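Long-range contacts in flavodoxin (Lactobacillus reuteri, PDB 5VEG), which probably serves as a low-potential electron donor to redox enzymes, carrying electrons on a bound flavin mononucleotide: residues S65-Q69 against E96-F100; A38-N44 against C84-Y88; E90-P94 against T131-F135; K112-V116 against L172-A176; A33-Y37 against T70-F75. All coordinates share one frame; numbering follows the deposited sequence.

Contact 1 of 5, residues S65-Q69 against E96-F100; sequences SEISQ and EGLDF. With CD (cadmium ion), chain E; NA (sodium ion), chain F.
Ile67 faces Gly97 with their CA atoms 5.8 Å apart, and Ser68 faces Glu96 at 5.4 Å between CA atoms, where the chain leaving strand 60-66 makes a short 3-10 segment and meets the start of helix 98-105. Ile67 carries the largest share of the packing. Its CG1 is anti to the backbone N (chi1 -166°) and is thereby laid over one face of the Phe100 ring, 4.1 Å from the ring centroid and 27° off the normal, a CH-pi contact. The tip, CD1, runs on to Gly97 CA at 4.0 Å, a spot where a side chain would crowd it. The other branch, CG2, rests 3.9 Å from Glu96 CG. Beside it the contact turns polar. Ser68 N donates to Glu66 OE1 over 3.0 Å at 164°, meeting that oxygen from above the carboxylate plane. Glu66 OE1 and Glu96 OE2 stand 4.6 Å apart; a water lies within bonding distance of both and may ease the like charges, and Tyr86 OH also bonds Glu96 OE2. Asp99, which does not touch segment 65-69, binds the cadmium ion with both carboxylate oxygens, joined by Asp103, and its OD1 also binds the sodium ion. Helix 98-105 thus covers the loop after edge strand 60-66 of a five-stranded parallel sheet of order 2-1-3-4-5, as in the flavodoxin-like fold.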
# COMPACT_ATOMS: atom_id res chain seq x y z
N SER A 65 1.02 10.44 0.67
CA SER A 65 0.41 11.12 1.81
C SER A 65 0.19 10.13 2.95
O SER A 65 0.22 8.91 2.75
CB SER A 65 -0.92 11.78 1.41
OG SER A 65 -1.79 10.84 0.81
N GLU A 66 -0.02 10.66 4.15
CA GLU A 66 -0.37 9.85 5.30
C GLU A 66 -1.87 9.55 5.30
O GLU A 66 -2.68 10.37 4.86
CB GLU A 66 0.02 10.55 6.60
CG GLU A 66 -0.04 9.67 7.87
CD GLU A 66 -1.35 9.82 8.60
OE1 GLU A 66 -1.86 8.81 9.12
OE2 GLU A 66 -1.90 10.95 8.64
N ILE A 67 -2.23 8.37 5.81
CA ILE A 67 -3.58 7.87 5.59
C ILE A 67 -4.62 8.75 6.28
O ILE A 67 -5.71 8.98 5.74
CB ILE A 67 -3.68 6.39 6.04
CG1 ILE A 67 -4.96 5.75 5.51
CG2 ILE A 67 -3.56 6.25 7.56
CD1 ILE A 67 -4.85 4.23 5.41
N SER A 68 -4.31 9.27 7.47
CA SER A 68 -5.32 10.03 8.20
C SER A 68 -5.56 11.41 7.60
O SER A 68 -6.59 12.02 7.90
CB SER A 68 -4.93 10.18 9.67
OG SER A 68 -4.06 11.29 9.84
N GLN A 69 -4.65 11.90 6.75
CA GLN A 69 -4.83 13.17 6.05
C GLN A 69 -5.31 13.00 4.62
O GLN A 69 -5.23 13.95 3.83
CB GLN A 69 -3.52 13.97 6.04
CG GLN A 69 -2.86 14.16 7.38
CD GLN A 69 -3.34 15.41 8.09
OE1 GLN A 69 -4.53 15.70 8.11
NE2 GLN A 69 -2.40 16.14 8.68
N GLU A 96 -6.34 5.23 12.84
CA GLU A 96 -6.40 6.39 11.97
C GLU A 96 -6.69 6.04 10.51
O GLU A 96 -6.91 6.96 9.70
CB GLU A 96 -5.07 7.16 12.06
CG GLU A 96 -3.86 6.45 11.43
CD GLU A 96 -3.08 5.58 12.43
OE1 GLU A 96 -3.67 5.10 13.41
OE2 GLU A 96 -1.87 5.38 12.22
N GLY A 97 -6.70 4.75 10.15
CA GLY A 97 -6.96 4.32 8.78
C GLY A 97 -8.28 3.60 8.59
O GLY A 97 -8.59 3.15 7.48
N LEU A 98 -9.09 3.49 9.64
CA LEU A 98 -10.32 2.70 9.55
C LEU A 98 -11.31 3.35 8.60
O LEU A 98 -11.99 2.66 7.83
CB LEU A 98 -10.94 2.52 10.93
CG LEU A 98 -10.17 1.56 11.83
CD1 LEU A 98 -10.65 1.73 13.28
CD2 LEU A 98 -10.35 0.13 11.36
N ASP A 99 -11.42 4.67 8.64
CA ASP A 99 -12.35 5.35 7.75
C ASP A 99 -11.94 5.20 6.29
O ASP A 99 -12.75 4.82 5.44
CB ASP A 99 -12.44 6.81 8.13
CG ASP A 99 -13.34 7.56 7.21
OD1 ASP A 99 -14.50 7.13 7.07
OD2 ASP A 99 -12.86 8.52 6.59
N PHE A 100 -10.67 5.50 6.00
CA PHE A 100 -10.10 5.27 4.67
C PHE A 100 -10.35 3.85 4.19
O PHE A 100 -10.78 3.63 3.06
CB PHE A 100 -8.60 5.58 4.71
CG PHE A 100 -7.92 5.59 3.36
CD1 PHE A 100 -7.56 4.40 2.73
CD2 PHE A 100 -7.57 6.79 2.77
CE1 PHE A 100 -6.90 4.42 1.51
CE2 PHE A 100 -6.90 6.81 1.56
CZ PHE A 100 -6.57 5.63 0.93
CD CD E . -15.06 8.89 5.32
NA NA F . -16.62 6.75 7.97
O HOH W 1 -0.33 6.94 10.29
O HOH W 2 -13.79 10.74 4.10
O HOH W 3 -16.58 5.39 6.19

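Contact 2 of 5, residues A38-N44 against C84-Y88; sequences ATMTGNN and CAYTY. With FMN (flavin mononucleotide), chain D.
The phosphate-binding loop of flavodoxin, between strand 31-38 and helix 43-56, meets the end of strand 80-85 here: Ala38 N donates to Cys84 O over 2.9 Å. The loop wraps the FMN phosphate. O2P is gripped by Thr39 OG1, Asn44 N and Asn44 ND2, the last at 3.0 Å and 161°; Met40 N and Thr41 N serve O3P, Thr41 OG1 and Asn43 N serve O1P. Thr39 OG1 also accepts from Gly42 N, an ST motif. Asn44 ND2 lies 3.3 Å from Tyr86 CB, while Asn44 OD1 accepts from Ser119 N, which fixes the amide's rotation. The Tyr86 ring presents its edge to Ala38 O, buried without a partner. Met40 bends at chi3 (-44°) and sets CE 3.3 Å from Tyr88 CZ, its sulfur more distant above that ring's face, a Met-aromatic contact. One face of Tyr88 carries FMN C7, 3.8 Å above the ring plane. With an alanine here in place of Tyr88 the dimethylbenzene end of the flavin would probably lose its aromatic cover and Met40 CE its neighbour, leaving both freer to shift. A backbone-rich phosphate loop beside an aromatic flavin shield is the hallmark of the flavodoxin FMN site.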
# COMPACT_ATOMS: atom_id res chain seq x y z
N ALA A 38 0.36 4.42 6.69
CA ALA A 38 0.05 4.60 8.10
C ALA A 38 1.28 4.19 8.89
O ALA A 38 1.91 3.18 8.58
CB ALA A 38 -1.16 3.79 8.53
N THR A 39 1.64 4.99 9.89
CA THR A 39 2.88 4.68 10.58
C THR A 39 2.89 5.31 11.96
O THR A 39 2.22 6.31 12.21
CB THR A 39 4.09 5.13 9.75
OG1 THR A 39 5.29 4.66 10.35
CG2 THR A 39 4.13 6.66 9.62
N MET A 40 3.67 4.70 12.85
CA MET A 40 3.94 5.27 14.16
C MET A 40 5.42 5.45 14.45
O MET A 40 5.81 6.48 14.99
CB MET A 40 3.29 4.41 15.25
CG MET A 40 1.78 4.49 15.17
SD MET A 40 0.95 4.01 16.69
CE MET A 40 1.89 2.58 17.07
N THR A 41 6.26 4.49 14.06
CA THR A 41 7.70 4.62 14.27
C THR A 41 8.46 4.71 12.96
O THR A 41 9.69 4.56 12.95
CB THR A 41 8.21 3.46 15.13
OG1 THR A 41 7.55 2.24 14.77
CG2 THR A 41 7.92 3.74 16.61
N GLY A 42 7.76 4.95 11.84
CA GLY A 42 8.38 5.31 10.59
C GLY A 42 8.66 4.18 9.63
O GLY A 42 9.02 4.45 8.48
N ASN A 43 8.53 2.91 10.06
CA ASN A 43 8.90 1.81 9.18
C ASN A 43 8.03 1.78 7.92
O ASN A 43 8.53 1.58 6.82
CB ASN A 43 8.81 0.47 9.93
CG ASN A 43 9.95 0.29 10.93
OD1 ASN A 43 10.99 0.93 10.82
ND2 ASN A 43 9.75 -0.59 11.92
N ASN A 44 6.72 1.96 8.08
CA ASN A 44 5.82 1.90 6.93
C ASN A 44 5.88 3.16 6.08
O ASN A 44 5.55 3.10 4.89
CB ASN A 44 4.40 1.65 7.40
CG ASN A 44 4.17 0.20 7.72
OD1 ASN A 44 3.84 -0.58 6.83
ND2 ASN A 44 4.37 -0.18 8.98
N CYS A 84 0.46 1.36 2.33
CA CYS A 84 1.53 0.78 3.15
C CYS A 84 1.17 1.05 4.60
O CYS A 84 1.21 2.20 5.05
CB CYS A 84 2.89 1.39 2.80
SG CYS A 84 3.42 1.22 1.06
N ALA A 85 0.83 0.01 5.36
CA ALA A 85 0.30 0.24 6.70
C ALA A 85 0.70 -0.87 7.66
O ALA A 85 0.81 -2.03 7.28
CB ALA A 85 -1.23 0.37 6.70
N TYR A 86 0.85 -0.49 8.93
CA TYR A 86 1.29 -1.42 9.97
C TYR A 86 0.10 -2.23 10.49
O TYR A 86 -1.06 -1.96 10.19
CB TYR A 86 1.95 -0.67 11.13
CG TYR A 86 1.01 0.29 11.85
CD1 TYR A 86 0.16 -0.16 12.86
CD2 TYR A 86 0.98 1.64 11.51
CE1 TYR A 86 -0.71 0.73 13.53
CE2 TYR A 86 0.11 2.53 12.16
CZ TYR A 86 -0.72 2.07 13.17
OH TYR A 86 -1.58 2.95 13.81
N THR A 87 0.44 -3.22 11.31
CA THR A 87 -0.50 -4.01 12.09
C THR A 87 -0.15 -3.85 13.57
O THR A 87 1.04 -3.81 13.93
CB THR A 87 -0.44 -5.49 11.68
OG1 THR A 87 -0.71 -5.63 10.27
CG2 THR A 87 -1.46 -6.30 12.47
N TYR A 88 -1.16 -3.76 14.42
CA TYR A 88 -0.96 -3.49 15.85
C TYR A 88 -1.76 -4.49 16.68
O TYR A 88 -2.58 -5.24 16.16
CB TYR A 88 -1.36 -2.06 16.21
CG TYR A 88 -0.40 -1.38 17.16
CD1 TYR A 88 0.95 -1.28 16.86
CD2 TYR A 88 -0.84 -0.83 18.35
CE1 TYR A 88 1.83 -0.66 17.72
CE2 TYR A 88 0.02 -0.20 19.22
CZ TYR A 88 1.36 -0.11 18.90
OH TYR A 88 2.23 0.51 19.75
N1 FMN D . 3.09 -6.50 13.79
C2 FMN D . 2.35 -7.45 13.12
O2 FMN D . 2.71 -7.80 12.00
N3 FMN D . 1.24 -8.01 13.70
C4 FMN D . 0.84 -7.63 14.96
O4 FMN D . -0.16 -8.14 15.45
C4A FMN D . 1.58 -6.67 15.66
N5 FMN D . 1.20 -6.27 16.93
C5A FMN D . 1.96 -5.31 17.59
C6 FMN D . 1.61 -4.88 18.88
C7 FMN D . 2.38 -3.92 19.53
C7M FMN D . 2.02 -3.46 20.92
C8 FMN D . 3.51 -3.38 18.92
C8M FMN D . 4.34 -2.35 19.63
C9 FMN D . 3.87 -3.81 17.64
C9A FMN D . 3.08 -4.75 16.98
N10 FMN D . 3.45 -5.15 15.71
C10 FMN D . 2.71 -6.11 15.06
C1' FMN D . 4.70 -4.59 15.10
C2' FMN D . 4.57 -3.37 14.19
O2' FMN D . 3.65 -3.66 13.17
C3' FMN D . 5.95 -3.21 13.58
O3' FMN D . 6.90 -2.81 14.55
C4' FMN D . 5.97 -2.22 12.44
O4' FMN D . 7.26 -2.22 11.88
C5' FMN D . 5.68 -0.81 12.94
O5' FMN D . 5.53 -0.00 11.79
P FMN D . 5.64 1.60 11.90
O1P FMN D . 7.06 1.94 12.31
O2P FMN D . 5.37 2.15 10.51
O3P FMN D . 4.69 2.12 12.93

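Contact 3 of 5, residues E90-P94 against T131-F135; sequences EGAMP and TVDHF. With FMN (flavin mononucleotide), chain D.
A methionine and a shared water join the loop that follows strand 80-85 to the first turns of helix 130-141, next to the flavin. Met93 does the apolar work. Its chain leaves its own backbone away from the carbonyl carbon and then bends at chi2 (-100°) and chi3 (-54°), which folds the thioether onto the helix. SD settles 3.5 Å from His134 ND1 and equally close to His134 CB, coming at that ring obliquely. CE goes further, to Phe135 CE2 at 3.7 Å; the sulfur makes an oblique Met-aromatic contact with the same ring. Beside it Pro94 CD and Thr131 CG2 reach toward each other to 3.7 Å.

The polar half is water-mediated. A single water donates to Gly91 O at 2.7 Å and to Thr131 OG1 at 2.9 Å, and lies in the plane of the His134 ring, 2.8 Å from His134 ND1. Loop carbonyl, helix hydroxyl and imidazole are thus tied together by the water, with no direct hydrogen bond among them. Thr131 is held by other partners too, since its OG1 bonds Tyr86 O and its N bonds Thr87 OG1, while Phe135 meets Tyr101 edge-to-face.

Gly91 turns through a positive phi (95°), and with Ala92 it faces Tyr88 in a G1 beta bulge. Gly91 N bonds FMN O4 over 2.9 Å. The loop after the third strand of the chain, 80-85, thus gives a backbone N-H to the flavin O4, as flavodoxin FMN sites do.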
# COMPACT_ATOMS: atom_id res chain seq x y z
N GLU A 90 -2.03 -7.37 18.01
CA GLU A 90 -2.44 -8.71 17.60
C GLU A 90 -3.49 -8.65 16.48
O GLU A 90 -4.63 -9.09 16.62
CB GLU A 90 -2.95 -9.50 18.81
CG GLU A 90 -1.95 -9.59 19.97
CD GLU A 90 -1.90 -8.33 20.84
OE1 GLU A 90 -2.89 -8.05 21.56
OE2 GLU A 90 -0.87 -7.62 20.80
N GLY A 91 -3.07 -8.10 15.34
CA GLY A 91 -3.89 -8.12 14.14
C GLY A 91 -4.73 -6.88 13.90
O GLY A 91 -5.49 -6.85 12.92
N ALA A 92 -4.62 -5.86 14.74
CA ALA A 92 -5.48 -4.69 14.64
C ALA A 92 -5.07 -3.81 13.46
O ALA A 92 -3.88 -3.64 13.18
CB ALA A 92 -5.45 -3.89 15.94
N MET A 93 -6.07 -3.25 12.78
CA MET A 93 -5.83 -2.22 11.78
C MET A 93 -5.40 -0.91 12.44
O MET A 93 -5.78 -0.63 13.58
CB MET A 93 -7.11 -1.96 10.99
CG MET A 93 -7.71 -3.18 10.40
SD MET A 93 -7.24 -3.23 8.68
CE MET A 93 -7.78 -1.62 8.14
N PRO A 94 -4.65 -0.06 11.73
CA PRO A 94 -4.40 1.29 12.24
C PRO A 94 -5.71 2.05 12.43
O PRO A 94 -6.54 2.14 11.52
CB PRO A 94 -3.54 1.93 11.13
CG PRO A 94 -3.00 0.77 10.34
CD PRO A 94 -4.06 -0.28 10.40
N THR A 131 -2.82 -6.32 8.40
CA THR A 131 -3.40 -5.14 7.77
C THR A 131 -3.20 -5.16 6.26
O THR A 131 -4.07 -4.69 5.51
CB THR A 131 -2.80 -3.88 8.41
OG1 THR A 131 -3.20 -3.83 9.78
CG2 THR A 131 -3.26 -2.60 7.69
N VAL A 132 -2.07 -5.71 5.81
CA VAL A 132 -1.84 -5.86 4.38
C VAL A 132 -2.91 -6.73 3.75
O VAL A 132 -3.46 -6.41 2.69
CB VAL A 132 -0.42 -6.43 4.14
CG1 VAL A 132 -0.19 -6.71 2.67
CG2 VAL A 132 0.62 -5.45 4.69
N ASP A 133 -3.26 -7.84 4.43
CA ASP A 133 -4.31 -8.72 3.93
C ASP A 133 -5.66 -8.02 3.90
O ASP A 133 -6.44 -8.20 2.95
CB ASP A 133 -4.42 -9.98 4.79
CG ASP A 133 -3.15 -10.79 4.78
OD1 ASP A 133 -2.55 -10.93 3.69
OD2 ASP A 133 -2.75 -11.29 5.86
N HIS A 134 -5.96 -7.20 4.92
CA HIS A 134 -7.23 -6.48 4.93
C HIS A 134 -7.32 -5.48 3.77
O HIS A 134 -8.35 -5.39 3.10
CB HIS A 134 -7.43 -5.76 6.26
CG HIS A 134 -7.82 -6.69 7.36
ND1 HIS A 134 -7.19 -6.70 8.59
CD2 HIS A 134 -8.76 -7.66 7.41
CE1 HIS A 134 -7.74 -7.63 9.35
NE2 HIS A 134 -8.70 -8.22 8.67
N PHE A 135 -6.25 -4.71 3.54
CA PHE A 135 -6.33 -3.72 2.46
C PHE A 135 -6.36 -4.38 1.10
O PHE A 135 -7.03 -3.87 0.18
CB PHE A 135 -5.19 -2.72 2.56
CG PHE A 135 -5.51 -1.54 3.43
CD1 PHE A 135 -6.28 -0.48 2.94
CD2 PHE A 135 -5.09 -1.50 4.75
CE1 PHE A 135 -6.60 0.60 3.74
CE2 PHE A 135 -5.41 -0.42 5.57
CZ PHE A 135 -6.16 0.63 5.07
N1 FMN D . 3.09 -6.50 13.79
C2 FMN D . 2.35 -7.45 13.12
O2 FMN D . 2.71 -7.80 12.00
N3 FMN D . 1.24 -8.01 13.70
C4 FMN D . 0.84 -7.63 14.96
O4 FMN D . -0.16 -8.14 15.45
C4A FMN D . 1.58 -6.67 15.66
N5 FMN D . 1.20 -6.27 16.93
C5A FMN D . 1.96 -5.31 17.59
C6 FMN D . 1.61 -4.88 18.88
C7 FMN D . 2.38 -3.92 19.53
C7M FMN D . 2.02 -3.46 20.92
C8 FMN D . 3.51 -3.38 18.92
C8M FMN D . 4.34 -2.35 19.63
C9 FMN D . 3.87 -3.81 17.64
C9A FMN D . 3.08 -4.75 16.98
N10 FMN D . 3.45 -5.15 15.71
C10 FMN D . 2.71 -6.11 15.06
C1' FMN D . 4.70 -4.59 15.10
C2' FMN D . 4.57 -3.37 14.19
O2' FMN D . 3.65 -3.66 13.17
C3' FMN D . 5.95 -3.21 13.58
O3' FMN D . 6.90 -2.81 14.55
C4' FMN D . 5.97 -2.22 12.44
O4' FMN D . 7.26 -2.22 11.88
C5' FMN D . 5.68 -0.81 12.94
O5' FMN D . 5.53 -0.00 11.79
P FMN D . 5.64 1.60 11.90
O1P FMN D . 7.06 1.94 12.31
O2P FMN D . 5.37 2.15 10.51
O3P FMN D . 4.69 2.12 12.93
O HOH W 4 -5.37 -5.70 10.43

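Contact 4 of 5, residues K112-V116 against L172-A176; sequences KVYGV and LVKTA
Val113 CG2 lies over Ala176, 3.6 Å from Ala176 CA and 3.7 Å from Ala176 CB, at the last turn of helix 159-176. The valine stands at the start of strand 113-120 and its CB points at the helix. With CG1 anti to the backbone N (chi1 168°), both methyls are spread across the helix surface: CG1 sits 3.7 Å from Leu172 O, and Thr175 CG2 closes in beside them, 3.8 Å from Val113 CG2. Further along the strand Leu172 takes over. Its CD2 drops onto the backbone, 3.3 Å from Tyr114 O and 3.8 Å from Gly115 N, and a side chain at Gly115 would clash with that methyl. The bare glycine therefore lets the leucine reach the sheet, where it also touches Ile80 and Val82 of the neighbouring strand. Strand and helix segments run nearly antiparallel, at 161°, their axes 8.4 Å apart at closest. Tyr114 leaves the sheet on the other side, its ring stacked with Phe139. Thr175 OG1 bonds Gly171 O and, on neighbouring strand 145-154, Gly147 O. Between 113-116 and 172-176 themselves methyls meet methyls and backbone, so their fit probably rests on shape and burial of apolar surface rather than directed bonds.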
# COMPACT_ATOMS: atom_id res chain seq x y z
N LYS A 112 -8.63 0.58 -11.80
CA LYS A 112 -7.48 1.00 -11.02
C LYS A 112 -6.59 -0.21 -10.73
O LYS A 112 -7.08 -1.32 -10.55
CB LYS A 112 -7.91 1.67 -9.71
CG LYS A 112 -8.90 2.84 -9.92
CD LYS A 112 -8.29 3.95 -10.79
CE LYS A 112 -9.26 5.12 -10.96
NZ LYS A 112 -8.57 6.41 -11.22
N VAL A 113 -5.28 0.03 -10.71
CA VAL A 113 -4.27 -0.98 -10.39
C VAL A 113 -3.78 -0.73 -8.97
O VAL A 113 -3.50 0.42 -8.60
CB VAL A 113 -3.11 -0.93 -11.40
CG1 VAL A 113 -1.90 -1.78 -10.92
CG2 VAL A 113 -3.59 -1.35 -12.78
N TYR A 114 -3.71 -1.77 -8.16
CA TYR A 114 -3.40 -1.57 -6.76
C TYR A 114 -2.32 -2.53 -6.29
O TYR A 114 -2.05 -3.56 -6.91
CB TYR A 114 -4.65 -1.72 -5.85
CG TYR A 114 -5.02 -3.15 -5.56
CD1 TYR A 114 -4.48 -3.82 -4.46
CD2 TYR A 114 -5.92 -3.83 -6.37
CE1 TYR A 114 -4.81 -5.12 -4.20
CE2 TYR A 114 -6.27 -5.14 -6.10
CZ TYR A 114 -5.70 -5.78 -5.02
OH TYR A 114 -6.03 -7.08 -4.74
N GLY A 115 -1.70 -2.15 -5.18
CA GLY A 115 -0.76 -3.03 -4.49
C GLY A 115 -0.77 -2.65 -3.03
O GLY A 115 -1.05 -1.51 -2.67
N VAL A 116 -0.51 -3.63 -2.17
CA VAL A 116 -0.49 -3.38 -0.74
C VAL A 116 0.81 -3.91 -0.17
O VAL A 116 1.30 -4.97 -0.58
CB VAL A 116 -1.72 -4.00 -0.03
CG1 VAL A 116 -1.67 -3.69 1.45
CG2 VAL A 116 -3.03 -3.42 -0.58
N LEU A 172 3.25 -3.11 -10.74
CA LEU A 172 2.16 -2.15 -10.83
C LEU A 172 2.21 -1.40 -12.16
O LEU A 172 1.19 -1.26 -12.84
CB LEU A 172 2.23 -1.16 -9.66
CG LEU A 172 2.24 -1.69 -8.22
CD1 LEU A 172 2.56 -0.56 -7.24
CD2 LEU A 172 0.92 -2.37 -7.88
N VAL A 173 3.39 -0.93 -12.54
CA VAL A 173 3.54 -0.16 -13.77
C VAL A 173 3.18 -1.01 -14.98
O VAL A 173 2.36 -0.61 -15.82
CB VAL A 173 4.98 0.40 -13.89
CG1 VAL A 173 5.16 1.14 -15.22
CG2 VAL A 173 5.28 1.32 -12.74
N LYS A 174 3.75 -2.21 -15.08
CA LYS A 174 3.42 -3.05 -16.23
C LYS A 174 1.93 -3.36 -16.27
O LYS A 174 1.30 -3.29 -17.33
CB LYS A 174 4.26 -4.32 -16.21
CG LYS A 174 5.73 -4.12 -16.68
CD LYS A 174 5.94 -2.81 -17.48
CE LYS A 174 5.66 -2.94 -18.98
NZ LYS A 174 5.37 -1.61 -19.61
N THR A 175 1.33 -3.66 -15.11
CA THR A 175 -0.10 -3.93 -15.06
C THR A 175 -0.91 -2.71 -15.49
O THR A 175 -1.87 -2.84 -16.26
CB THR A 175 -0.50 -4.38 -13.65
OG1 THR A 175 0.23 -5.55 -13.29
CG2 THR A 175 -1.98 -4.70 -13.56
N ALA A 176 -0.53 -1.52 -15.02
CA ALA A 176 -1.28 -0.32 -15.34
C ALA A 176 -1.01 0.18 -16.76
O ALA A 176 -1.85 0.89 -17.31
CB ALA A 176 -0.96 0.80 -14.36

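Contact 5 of 5, residues A33-Y37 against T70-F75; sequences AHVVY and TDVADF
His34 NE2 and Thr70 OG1, one from each segment, both bond Ser65 OG, and Thr70 OG1 also bonds Glu66 O. The other nitrogen of the imidazole is held as well: one water binds His34 ND1 and donates to Asp74 O at 2.8 Å. Fixed at both nitrogens, the His34 ring offers a face to Phe75 CD1, which hangs 3.5 Å above its plane, off toward the rim. The two rings are tilted 58° apart, with centroids separated by 5.2 Å. Phe75 CG is anti to the backbone N (chi1 179°), and this carries the ring to the strand backbone, bringing Phe75 CE1 to within 3.2 Å of His34 O. Val36 CG1 comes at the ring obliquely, 3.5 Å from Phe75 CD1 and 3.7 Å from Thr70 CG2. Phe100 also meets the Phe75 ring, edge-to-face. A leucine in place of His34 would probably strand Ser65 OG and the bridging water without their imidazole partner and leave Phe75 CD1 without its flat neighbour. The histidine thus works in two ways at once, as an aromatic surface for the phenylalanine and as a polar link between strand and short helix within a buried, mostly apolar layer.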
# COMPACT_ATOMS: atom_id res chain seq x y z
N ALA A 33 0.33 7.76 -9.67
CA ALA A 33 0.19 6.86 -8.54
C ALA A 33 -0.00 7.68 -7.28
O ALA A 33 0.53 8.79 -7.15
CB ALA A 33 1.40 5.94 -8.37
N HIS A 34 -0.78 7.14 -6.36
CA HIS A 34 -0.92 7.69 -5.02
C HIS A 34 -0.55 6.61 -4.02
O HIS A 34 -1.14 5.53 -4.03
CB HIS A 34 -2.34 8.21 -4.80
CG HIS A 34 -2.45 9.23 -3.70
ND1 HIS A 34 -3.29 10.32 -3.77
CD2 HIS A 34 -1.82 9.31 -2.51
CE1 HIS A 34 -3.17 11.03 -2.66
NE2 HIS A 34 -2.29 10.44 -1.88
N VAL A 35 0.45 6.89 -3.18
CA VAL A 35 0.88 5.99 -2.11
C VAL A 35 0.47 6.60 -0.79
O VAL A 35 0.92 7.70 -0.44
CB VAL A 35 2.40 5.73 -2.14
CG1 VAL A 35 2.82 4.87 -0.96
CG2 VAL A 35 2.81 5.07 -3.45
N VAL A 36 -0.38 5.91 -0.04
CA VAL A 36 -0.70 6.35 1.31
C VAL A 36 -0.04 5.40 2.29
O VAL A 36 0.12 4.20 2.03
CB VAL A 36 -2.22 6.46 1.58
CG1 VAL A 36 -2.86 7.50 0.63
CG2 VAL A 36 -2.89 5.11 1.44
N TYR A 37 0.36 5.94 3.44
CA TYR A 37 0.98 5.12 4.48
C TYR A 37 0.32 5.42 5.81
O TYR A 37 -0.21 6.51 6.05
CB TYR A 37 2.50 5.34 4.58
CG TYR A 37 2.91 6.77 4.92
CD1 TYR A 37 3.03 7.18 6.25
CD2 TYR A 37 3.16 7.70 3.91
CE1 TYR A 37 3.38 8.49 6.56
CE2 TYR A 37 3.51 8.99 4.21
CZ TYR A 37 3.62 9.39 5.53
OH TYR A 37 3.98 10.68 5.80
N THR A 70 -5.78 11.82 4.24
CA THR A 70 -6.09 11.51 2.84
C THR A 70 -7.53 11.05 2.74
O THR A 70 -7.97 10.19 3.51
CB THR A 70 -5.15 10.44 2.28
OG1 THR A 70 -3.79 10.79 2.58
CG2 THR A 70 -5.32 10.30 0.78
N ASP A 71 -8.27 11.64 1.80
CA ASP A 71 -9.61 11.18 1.47
C ASP A 71 -9.55 10.24 0.27
O ASP A 71 -8.83 10.50 -0.70
CB ASP A 71 -10.54 12.36 1.19
CG ASP A 71 -10.65 13.30 2.39
OD1 ASP A 71 -11.00 12.81 3.49
OD2 ASP A 71 -10.38 14.52 2.23
N VAL A 72 -10.30 9.14 0.34
CA VAL A 72 -10.34 8.19 -0.76
C VAL A 72 -10.73 8.88 -2.07
O VAL A 72 -10.21 8.54 -3.13
CB VAL A 72 -11.29 7.02 -0.43
CG1 VAL A 72 -11.57 6.18 -1.69
CG2 VAL A 72 -10.69 6.14 0.69
N ALA A 73 -11.63 9.86 -2.01
CA ALA A 73 -12.05 10.55 -3.23
C ALA A 73 -10.87 11.19 -3.95
O ALA A 73 -10.83 11.23 -5.18
CB ALA A 73 -13.11 11.61 -2.91
N ASP A 74 -9.88 11.70 -3.20
CA ASP A 74 -8.68 12.25 -3.84
C ASP A 74 -7.72 11.15 -4.25
O ASP A 74 -7.16 11.19 -5.36
CB ASP A 74 -8.00 13.25 -2.91
CG ASP A 74 -8.91 14.43 -2.58
OD1 ASP A 74 -9.53 14.98 -3.51
OD2 ASP A 74 -9.03 14.80 -1.39
N PHE A 75 -7.52 10.18 -3.36
CA PHE A 75 -6.65 9.03 -3.60
C PHE A 75 -6.96 8.34 -4.92
O PHE A 75 -6.06 8.06 -5.72
CB PHE A 75 -6.82 8.06 -2.42
CG PHE A 75 -6.00 6.80 -2.49
CD1 PHE A 75 -4.63 6.83 -2.32
CD2 PHE A 75 -6.63 5.56 -2.64
CE1 PHE A 75 -3.87 5.67 -2.36
CE2 PHE A 75 -5.88 4.38 -2.67
CZ PHE A 75 -4.50 4.44 -2.53
O HOH W 5 -4.40 11.29 -5.76

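How the contacts relate
Contacts 2, 4 and 5 are buried against the central parallel sheet, whereas contacts 1 and 3 are partly buried and join loops to helices beside it. Contact 4 is purely apolar; Val116 links it to contact 3, while its nearest atoms to contact 5 are about 6 Å away. Neighbouring strands 60-66, at the edge, and 31-38 carry contacts 1 and 5, and Ser65 bonds Thr70 while Phe100 packs on Phe75. Contacts 2 and 3 both serve the flavin, the first its phosphate and dimethylbenzene end, the second its O4. Between contacts 1 and 2, Ile67 packs on Ala38 and Glu96 hydrogen-bonds Tyr86. Metal ions belong to contact 1 alone.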